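PDB 4LE4: beta-glucanase from Podospora anserina, which probably hydrolyses beta-glucans, as a fungal glycoside hydrolase of family GH131 captured here in complex with cellotriose. Local coordinates for residues Ala42-Ser47 against Arg78-Ile83. Numbering follows the deposited sequence.
Sequences AYVNLS and RRTELI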
ATOM      1  N   ALA A  42      10.406 -10.254 -11.107  1.00 12.06           N
ATOM      2  CA  ALA A  42       9.108 -10.644 -11.645  1.00 11.88           C
ATOM      3  C   ALA A  42       7.985  -9.903 -10.897  1.00 12.40           C
ATOM      4  O   ALA A  42       6.886  -9.728 -11.435  1.00 12.01           O
ATOM      5  CB  ALA A  42       8.883 -12.140 -11.463  1.00 11.49           C
ATOM      6  N   TYR A  43       8.277  -9.487  -9.659  1.00 10.77           N
ATOM      7  CA  TYR A  43       7.268  -8.863  -8.797  1.00 10.07           C
ATOM      8  C   TYR A  43       7.436  -7.399  -8.384  1.00  9.91           C
ATOM      9  O   TYR A  43       6.451  -6.706  -8.133  1.00  9.47           O
ATOM     10  CB  TYR A  43       7.152  -9.699  -7.511  1.00  8.71           C
ATOM     11  CG  TYR A  43       7.022 -11.162  -7.727  1.00  9.20           C
ATOM     12  CD1 TYR A  43       6.001 -11.681  -8.502  1.00  9.43           C
ATOM     13  CD2 TYR A  43       7.905 -12.056  -7.085  1.00 10.15           C
ATOM     14  CE1 TYR A  43       5.850 -13.054  -8.634  1.00 11.44           C
ATOM     15  CE2 TYR A  43       7.759 -13.418  -7.222  1.00 11.17           C
ATOM     16  CZ  TYR A  43       6.730 -13.906  -7.992  1.00 10.48           C
ATOM     17  OH  TYR A  43       6.582 -15.262  -8.108  1.00 12.13           O
ATOM     18  N   VAL A  44       8.672  -6.923  -8.314  1.00  8.77           N
ATOM     19  CA  VAL A  44       8.890  -5.566  -7.879  1.00  8.85           C
ATOM     20  C   VAL A  44       9.968  -4.935  -8.774  1.00  9.54           C
ATOM     21  O   VAL A  44      11.017  -5.520  -8.955  1.00  9.66           O
ATOM     22  CB  VAL A  44       9.395  -5.542  -6.423  1.00 10.22           C
ATOM     23  CG1 VAL A  44       9.431  -4.083  -5.920  1.00 11.07           C
ATOM     24  CG2 VAL A  44       8.473  -6.383  -5.519  1.00 12.16           C
ATOM     25  N   ASN A  45       9.682  -3.768  -9.322  1.00 10.11           N
ATOM     26  CA  ASN A  45      10.657  -3.066 -10.162  1.00 12.47           C
ATOM     27  C   ASN A  45      10.565  -1.596  -9.842  1.00 11.58           C
ATOM     28  O   ASN A  45       9.466  -1.065  -9.701  1.00 12.94           O
ATOM     29  CB  ASN A  45      10.375  -3.305 -11.649  1.00 11.86           C
ATOM     30  CG  ASN A  45      10.639  -4.734 -12.067  1.00 14.88           C
ATOM     31  OD1 ASN A  45       9.727  -5.571 -12.111  1.00 17.18           O
ATOM     32  ND2 ASN A  45      11.892  -5.033 -12.352  1.00 11.26           N
ATOM     33  N   LEU A  46      11.718  -0.928  -9.736  1.00 10.32           N
ATOM     34  CA  LEU A  46      11.740   0.486  -9.403  1.00  9.77           C
ATOM     35  C   LEU A  46      12.088   1.325 -10.627  1.00 11.35           C
ATOM     36  O   LEU A  46      12.883   0.898 -11.480  1.00 12.17           O
ATOM     37  CB  LEU A  46      12.806   0.775  -8.338  1.00  9.69           C
ATOM     38  CG  LEU A  46      12.833  -0.089  -7.080  1.00 11.53           C
ATOM     39  CD1 LEU A  46      14.016   0.299  -6.177  1.00 13.36           C
ATOM     40  CD2 LEU A  46      11.497   0.103  -6.329  1.00 11.45           C
ATOM     41  N   SER A  47      11.504   2.514 -10.689  1.00 10.76           N
ATOM     42  CA  SER A  47      11.763   3.460 -11.763  1.00 11.45           C
ATOM     43  C   SER A  47      11.175   4.817 -11.434  1.00 13.32           C
ATOM     44  O   SER A  47      10.168   4.925 -10.717  1.00 12.33           O
ATOM     45  CB  SER A  47      11.171   2.957 -13.089  1.00 13.57           C
ATOM     46  OG  SER A  47      11.288   3.944 -14.099  1.00 14.47           O
ATOM     47  N   ARG A  78      -3.342 -14.587  -4.637  1.00 12.43           N
ATOM     48  CA  ARG A  78      -2.062 -14.084  -5.202  1.00 12.41           C
ATOM     49  C   ARG A  78      -1.584 -12.941  -4.299  1.00 11.60           C
ATOM     50  O   ARG A  78      -2.384 -12.113  -3.866  1.00 11.96           O
ATOM     51  CB  ARG A  78      -2.228 -13.484  -6.598  1.00 13.69           C
ATOM     52  CG  ARG A  78      -2.920 -14.359  -7.591  1.00 19.47           C
ATOM     53  CD  ARG A  78      -3.573 -13.467  -8.680  1.00 21.56           C
ATOM     54  NE  ARG A  78      -2.600 -13.373  -9.718  1.00 19.05           N
ATOM     55  CZ  ARG A  78      -2.671 -12.692 -10.851  1.00 16.12           C
ATOM     56  NH1 ARG A  78      -3.716 -11.926 -11.204  1.00 15.61           N
ATOM     57  NH2 ARG A  78      -1.659 -12.859 -11.682  1.00 16.57           N
ATOM     58  N   ARG A  79      -0.281 -12.879  -4.041  1.00 11.76           N
ATOM     59  CA  ARG A  79       0.269 -11.832  -3.170  1.00  9.55           C
ATOM     60  C   ARG A  79       1.688 -11.428  -3.533  1.00  8.63           C
ATOM     61  O   ARG A  79       2.492 -12.260  -3.872  1.00  8.61           O
ATOM     62  CB  ARG A  79       0.341 -12.321  -1.706  1.00 10.35           C
ATOM     63  CG  ARG A  79      -0.961 -12.849  -1.125  1.00 14.37           C
ATOM     64  CD  ARG A  79      -0.714 -13.531   0.200  1.00 13.40           C
ATOM     65  NE  ARG A  79      -0.539 -12.552   1.258  1.00 14.53           N
ATOM     66  CZ  ARG A  79      -0.588 -12.851   2.554  1.00 14.35           C
ATOM     67  NH1 ARG A  79      -0.804 -14.108   2.940  1.00 13.21           N
ATOM     68  NH2 ARG A  79      -0.419 -11.892   3.451  1.00 11.32           N
ATOM     69  N   THR A  80       1.972 -10.137  -3.397  1.00  9.49           N
ATOM     70  CA  THR A  80       3.317  -9.585  -3.556  1.00  7.64           C
ATOM     71  C   THR A  80       3.258  -8.469  -2.514  1.00  7.15           C
ATOM     72  O   THR A  80       2.572  -7.450  -2.712  1.00  7.19           O
ATOM     73  CB  THR A  80       3.599  -8.965  -4.936  1.00  9.83           C
ATOM     74  OG1 THR A  80       3.577  -9.982  -5.946  1.00 10.79           O
ATOM     75  CG2 THR A  80       4.973  -8.326  -4.926  1.00 10.68           C
ATOM     76  N   GLU A  81       3.948  -8.681  -1.406  1.00  7.46           N
ATOM     77  CA  GLU A  81       3.899  -7.705  -0.311  1.00  9.03           C
ATOM     78  C   GLU A  81       5.264  -7.485   0.327  1.00  9.43           C
ATOM     79  O   GLU A  81       6.063  -8.407   0.398  1.00 11.91           O
ATOM     80  CB  GLU A  81       2.907  -8.221   0.771  1.00 11.15           C
ATOM     81  CG  GLU A  81       1.485  -8.387   0.253  1.00 15.11           C
ATOM     82  CD  GLU A  81       0.700  -9.473   0.997  1.00 13.67           C
ATOM     83  OE1 GLU A  81       0.979  -9.700   2.209  1.00 16.72           O
ATOM     84  OE2 GLU A  81      -0.189 -10.097   0.370  1.00 15.51           O
ATOM     85  N   LEU A  82       5.497  -6.248   0.788  1.00 11.46           N
ATOM     86  CA  LEU A  82       6.703  -5.832   1.476  1.00  9.89           C
ATOM     87  C   LEU A  82       6.219  -5.399   2.864  1.00 10.36           C
ATOM     88  O   LEU A  82       5.143  -4.825   2.986  1.00 11.67           O
ATOM     89  CB  LEU A  82       7.340  -4.594   0.793  1.00  9.35           C
ATOM     90  CG  LEU A  82       7.598  -4.761  -0.709  1.00 11.03           C
ATOM     91  CD1 LEU A  82       8.146  -3.485  -1.291  1.00 13.39           C
ATOM     92  CD2 LEU A  82       8.555  -5.916  -0.897  1.00 13.40           C
ATOM     93  N   ILE A  83       7.004  -5.681   3.889  1.00  9.60           N
ATOM     94  CA  ILE A  83       6.650  -5.284   5.248  1.00 10.40           C
ATOM     95  C   ILE A  83       7.785  -4.401   5.783  1.00 10.60           C
ATOM     96  O   ILE A  83       8.959  -4.694   5.565  1.00  8.79           O
ATOM     97  CB  ILE A  83       6.473  -6.548   6.154  1.00 11.37           C
ATOM     98  CG1 ILE A  83       5.237  -7.331   5.684  1.00 14.29           C
ATOM     99  CG2 ILE A  83       6.180  -6.168   7.634  1.00 10.07           C
ATOM    100  CD1 ILE A  83       5.134  -8.676   6.327  1.00 13.15           C
TER
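Tyr43 meets Thr80 where the two beta-sheets of this concanavalin-like fold face each other, strand 44-47 belonging to one and strand 78-84 to the other. Tyr43 CB rests 3.6 Å from Thr80 CG2. With CG anti to the carbonyl carbon (chi1 -48°), the ring slants past the threonine hydroxyl, Tyr43 CD1 lying 3.9 Å from Thr80 OG1. Ala42 CB sits over one face of that ring, while the phenol OH is hydrogen-bonded to Thr69 OG1 and the backbone N of Ser38. Val44 CG2 lies 4.0 Å from Thr80 CG2, a methyl that thus touches both residues. The buried Thr80 OG1, anti to its carbonyl carbon (chi1 -66°), hydrogen-bonds to the carbonyl O of Thr65, on strand 61-66 of the same sheet as 44-47. With a glycine here, a gap would probably open beneath Tyr43 and Val44, and the Thr65 carbonyl would probably lose its cross-sheet partner. Glu81 points away; Arg79 NE meets Glu81 OE2 at 2.6 Å and NH2 bonds to OE1, a side-on, two-nitrogen grip. The chemistry is therefore divided: the segments touch through apolar atoms without a hydrogen bond, the Thr80 hydroxyl adds a polar link to the facing sheet, and the ion pair stays on the far side of strand 78-84.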